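Local coordinates for putative secreted protein (Streptomyces coelicolor A3, PDB 2QF9) that is of unknown function but is a putative secreted member of the DUF305 family, which belongs to the ferritin-like clan of helical proteins, at residues 39-50 with 113-124. Sequence-based numbering, arbitrary orientation. Where two conformers were deposited one is given.
Sequences VRRLAYDIAQTQ and EVYYLQLMTEHH. With EDO (1,2-ethanediol), chain C.
Y116 lies against V39, A43 and I46 where helix 37-63 packs beside helix 109-137, two members of the helical bundle of this DUF305 protein, whose family belongs to the ferritin clan. The two segments run in the same general direction, their axes 35° apart and 11.4 Å at closest approach, and are joined by no direct hydrogen bond. Y116 spans the gap from the second helix. Its CB points toward helix 37-63, and chi1 of 171°, CG anti to the backbone N, carries the ring on in that direction. CD2 meets V39 CG1 at 4.0 Å; next along the ring, CE2 is approached more loosely by L42 CD2, which lies at the ring edge near its plane. CZ lies 3.9 Å from A43 CB, and OH comes to 3.3 Å from A43 CA, an approach that the short alanine side chain permits, with I46 CD1 also near. This buried hydroxyl is hydrogen-bonded to S27 of helix 8-31. A phenylalanine here, lacking OH, would probably leave S27 OG without this partner and open a gap beside A43 CA and I46 CD1. Toward the N-terminal ends of the two segments the contact is apolar: V39 CG2 packs against the CG methylene of E113, whose carboxylate turns to T34 and R168, and L42 CD2 touches L117 CD2. I46 and selenomethionine M120 meet tip to tip, CG2 to CE at 3.8 Å. Toward the C-terminal ends, one water bridges the helices: it accepts from Q50 NE2 at 3.2 Å and also hydrogen-bonds H123 ND1, lying in the plane of the H123 ring, and H124 ND1 at 2.7 Å, while H124 NE2 is hydrogen-bonded to E157 OE1.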
# COMPACT_ATOMS: atom_id res chain seq x y z
N VAL A 39 17.75 -3.58 -6.38
CA VAL A 39 16.77 -4.50 -5.76
C VAL A 39 15.88 -3.76 -4.76
O VAL A 39 14.66 -3.97 -4.75
CB VAL A 39 17.46 -5.74 -5.14
CG1 VAL A 39 16.49 -6.57 -4.31
CG2 VAL A 39 18.07 -6.59 -6.27
N ARG A 40 16.46 -2.86 -3.96
CA ARG A 40 15.63 -2.05 -3.06
C ARG A 40 14.60 -1.21 -3.81
O ARG A 40 13.45 -1.10 -3.35
CB ARG A 40 16.48 -1.17 -2.13
CG ARG A 40 17.11 -1.97 -0.98
CD ARG A 40 18.07 -1.14 -0.15
NE ARG A 40 17.60 0.23 0.14
CZ ARG A 40 16.80 0.55 1.15
NH1 ARG A 40 16.37 -0.37 2.01
NH2 ARG A 40 16.45 1.80 1.33
N ARG A 41 15.00 -0.66 -4.96
CA ARG A 41 14.08 0.17 -5.77
C ARG A 41 12.97 -0.70 -6.36
O ARG A 41 11.80 -0.32 -6.34
CB ARG A 41 14.80 0.95 -6.88
CG ARG A 41 13.84 1.73 -7.78
CD ARG A 41 13.15 2.86 -7.03
NE ARG A 41 11.89 3.29 -7.66
CZ ARG A 41 11.24 4.42 -7.41
NH1 ARG A 41 11.71 5.31 -6.53
NH2 ARG A 41 10.10 4.68 -8.04
N LEU A 42 13.35 -1.87 -6.89
CA LEU A 42 12.36 -2.78 -7.45
C LEU A 42 11.35 -3.17 -6.36
O LEU A 42 10.12 -3.12 -6.59
CB LEU A 42 13.04 -4.03 -8.02
CG LEU A 42 12.11 -5.17 -8.46
CD1 LEU A 42 11.12 -4.72 -9.58
CD2 LEU A 42 12.94 -6.40 -8.84
N ALA A 43 11.87 -3.55 -5.19
CA ALA A 43 11.02 -3.97 -4.06
C ALA A 43 10.06 -2.84 -3.66
O ALA A 43 8.89 -3.07 -3.41
CB ALA A 43 11.87 -4.43 -2.88
N TYR A 44 10.56 -1.61 -3.66
CA TYR A 44 9.72 -0.45 -3.33
C TYR A 44 8.60 -0.30 -4.38
O TYR A 44 7.43 -0.11 -4.02
CB TYR A 44 10.59 0.81 -3.26
CG TYR A 44 9.83 2.11 -3.16
CD1 TYR A 44 9.41 2.61 -1.93
CD2 TYR A 44 9.56 2.86 -4.31
CE1 TYR A 44 8.73 3.82 -1.84
CE2 TYR A 44 8.87 4.07 -4.23
CZ TYR A 44 8.47 4.54 -2.99
OH TYR A 44 7.79 5.74 -2.91
N ASP A 45 8.96 -0.37 -5.66
CA ASP A 45 7.97 -0.27 -6.75
C ASP A 45 6.90 -1.37 -6.71
O ASP A 45 5.71 -1.09 -6.85
CB ASP A 45 8.66 -0.22 -8.11
CG ASP A 45 9.43 1.09 -8.34
OD1 ASP A 45 9.13 2.10 -7.68
OD2 ASP A 45 10.33 1.12 -9.19
N ILE A 46 7.33 -2.60 -6.49
CA ILE A 46 6.38 -3.69 -6.34
C ILE A 46 5.47 -3.49 -5.12
O ILE A 46 4.26 -3.69 -5.21
CB ILE A 46 7.10 -5.06 -6.27
CG1 ILE A 46 7.71 -5.35 -7.65
CG2 ILE A 46 6.13 -6.19 -5.83
CD1 ILE A 46 8.60 -6.61 -7.68
N ALA A 47 6.06 -3.12 -3.97
CA ALA A 47 5.26 -2.85 -2.78
C ALA A 47 4.21 -1.76 -3.04
O ALA A 47 3.05 -1.91 -2.68
CB ALA A 47 6.16 -2.45 -1.59
N GLN A 48 4.64 -0.68 -3.67
CA GLN A 48 3.75 0.46 -3.92
C GLN A 48 2.60 0.06 -4.84
O GLN A 48 1.43 0.36 -4.55
CB GLN A 48 4.54 1.65 -4.47
CG GLN A 48 5.42 2.33 -3.39
CD GLN A 48 4.60 3.25 -2.50
OE1 GLN A 48 4.53 4.45 -2.74
NE2 GLN A 48 3.94 2.69 -1.49
N THR A 49 2.93 -0.61 -5.94
CA THR A 49 1.93 -0.98 -6.93
C THR A 49 0.97 -2.02 -6.37
O THR A 49 -0.24 -1.87 -6.48
CB THR A 49 2.60 -1.46 -8.24
OG1 THR A 49 3.32 -0.36 -8.79
CG2 THR A 49 1.55 -1.96 -9.27
N GLN A 50 1.51 -3.05 -5.75
CA GLN A 50 0.68 -4.16 -5.29
C GLN A 50 -0.17 -3.79 -4.06
O GLN A 50 -1.33 -4.17 -3.99
CB GLN A 50 1.50 -5.44 -5.10
CG GLN A 50 2.02 -5.97 -6.48
CD GLN A 50 2.29 -7.46 -6.52
OE1 GLN A 50 1.77 -8.22 -5.72
NE2 GLN A 50 3.08 -7.88 -7.49
N GLU A 113 19.16 -10.80 -2.12
CA GLU A 113 18.70 -10.26 -3.41
C GLU A 113 18.30 -11.40 -4.36
O GLU A 113 17.20 -11.40 -4.94
CB GLU A 113 19.81 -9.42 -4.07
CG GLU A 113 20.16 -8.16 -3.30
CD GLU A 113 21.56 -7.66 -3.61
OE1 GLU A 113 21.94 -7.72 -4.79
OE2 GLU A 113 22.27 -7.24 -2.68
N VAL A 114 19.19 -12.38 -4.50
CA VAL A 114 18.94 -13.50 -5.41
C VAL A 114 17.69 -14.26 -4.99
O VAL A 114 16.82 -14.57 -5.81
CB VAL A 114 20.18 -14.43 -5.45
CG1 VAL A 114 19.85 -15.79 -6.08
CG2 VAL A 114 21.32 -13.71 -6.23
N TYR A 115 17.59 -14.54 -3.70
CA TYR A 115 16.47 -15.36 -3.20
C TYR A 115 15.14 -14.62 -3.40
O TYR A 115 14.16 -15.23 -3.82
CB TYR A 115 16.68 -15.74 -1.75
CG TYR A 115 15.82 -16.93 -1.34
CD1 TYR A 115 16.04 -18.18 -1.92
CD2 TYR A 115 14.82 -16.81 -0.39
CE1 TYR A 115 15.26 -19.28 -1.57
CE2 TYR A 115 14.03 -17.89 -0.03
CZ TYR A 115 14.25 -19.13 -0.62
OH TYR A 115 13.48 -20.23 -0.29
N TYR A 116 15.15 -13.32 -3.14
CA TYR A 116 13.98 -12.45 -3.38
C TYR A 116 13.58 -12.47 -4.86
O TYR A 116 12.41 -12.64 -5.20
CB TYR A 116 14.32 -11.02 -2.95
CG TYR A 116 13.28 -10.01 -3.34
CD1 TYR A 116 12.08 -9.90 -2.62
CD2 TYR A 116 13.48 -9.16 -4.45
CE1 TYR A 116 11.11 -8.95 -2.97
CE2 TYR A 116 12.53 -8.22 -4.81
CZ TYR A 116 11.34 -8.12 -4.09
OH TYR A 116 10.41 -7.19 -4.43
N LEU A 117 14.56 -12.28 -5.74
CA LEU A 117 14.32 -12.30 -7.17
C LEU A 117 13.76 -13.65 -7.64
O LEU A 117 12.90 -13.69 -8.51
CB LEU A 117 15.58 -11.91 -7.94
CG LEU A 117 16.00 -10.45 -7.75
CD1 LEU A 117 17.45 -10.31 -8.19
CD2 LEU A 117 15.08 -9.47 -8.50
N GLN A 118 14.25 -14.74 -7.06
CA GLN A 118 13.75 -16.07 -7.42
C GLN A 118 12.31 -16.27 -6.94
O GLN A 118 11.44 -16.71 -7.72
CB GLN A 118 14.65 -17.14 -6.82
CG GLN A 118 15.99 -17.23 -7.55
CD GLN A 118 17.00 -18.10 -6.80
OE1 GLN A 118 16.91 -18.26 -5.59
NE2 GLN A 118 17.97 -18.66 -7.53
N LEU A 119 12.06 -15.93 -5.68
CA LEU A 119 10.70 -16.02 -5.13
C LEU A 119 9.71 -15.13 -5.88
O LEU A 119 8.59 -15.54 -6.18
CB LEU A 119 10.66 -15.66 -3.66
CG LEU A 119 11.33 -16.60 -2.66
CD1 LEU A 119 11.27 -15.99 -1.25
CD2 LEU A 119 10.70 -18.02 -2.67
N MSE A 120 10.13 -13.90 -6.20
CA MSE A 120 9.21 -12.96 -6.84
C MSE A 120 8.96 -13.37 -8.30
O MSE A 120 7.87 -13.16 -8.83
CB MSE A 120 9.74 -11.53 -6.72
CG MSE A 120 8.75 -10.47 -7.17
SE MSE A 120 7.11 -10.40 -6.08
CE MSE A 120 7.80 -9.33 -4.60
N THR A 121 9.96 -13.96 -8.95
CA THR A 121 9.76 -14.46 -10.31
C THR A 121 8.63 -15.51 -10.31
O THR A 121 7.67 -15.43 -11.11
CB THR A 121 11.09 -15.00 -10.93
OG1 THR A 121 11.97 -13.89 -11.17
CG2 THR A 121 10.83 -15.72 -12.26
N GLU A 122 8.72 -16.46 -9.39
CA GLU A 122 7.69 -17.48 -9.26
C GLU A 122 6.34 -16.87 -8.89
O GLU A 122 5.28 -17.26 -9.41
CB GLU A 122 8.13 -18.52 -8.24
CG GLU A 122 7.15 -19.66 -8.02
CD GLU A 122 6.86 -20.49 -9.26
OE1 GLU A 122 7.50 -20.31 -10.33
OE2 GLU A 122 5.97 -21.35 -9.15
N HIS A 123 6.39 -15.90 -7.98
CA HIS A 123 5.20 -15.19 -7.51
C HIS A 123 4.49 -14.49 -8.68
O HIS A 123 3.28 -14.63 -8.85
CB HIS A 123 5.60 -14.20 -6.44
CG HIS A 123 4.49 -13.86 -5.49
ND1 HIS A 123 3.69 -12.75 -5.63
CD2 HIS A 123 4.07 -14.49 -4.37
CE1 HIS A 123 2.82 -12.70 -4.64
NE2 HIS A 123 3.03 -13.75 -3.86
N HIS A 124 5.27 -13.75 -9.48
CA HIS A 124 4.77 -13.10 -10.70
C HIS A 124 4.18 -14.10 -11.69
O HIS A 124 3.13 -13.82 -12.28
CB HIS A 124 5.89 -12.30 -11.36
CG HIS A 124 6.06 -10.91 -10.82
ND1 HIS A 124 5.68 -10.54 -9.54
CD2 HIS A 124 6.60 -9.80 -11.39
CE1 HIS A 124 5.95 -9.25 -9.37
NE2 HIS A 124 6.50 -8.79 -10.48
C1 EDO C . 2.86 0.58 1.75
O1 EDO C . 3.35 -0.43 2.62
C2 EDO C . 3.01 0.08 0.32
O2 EDO C . 4.28 0.47 -0.17
O HOH W 1 3.58 -11.00 -7.85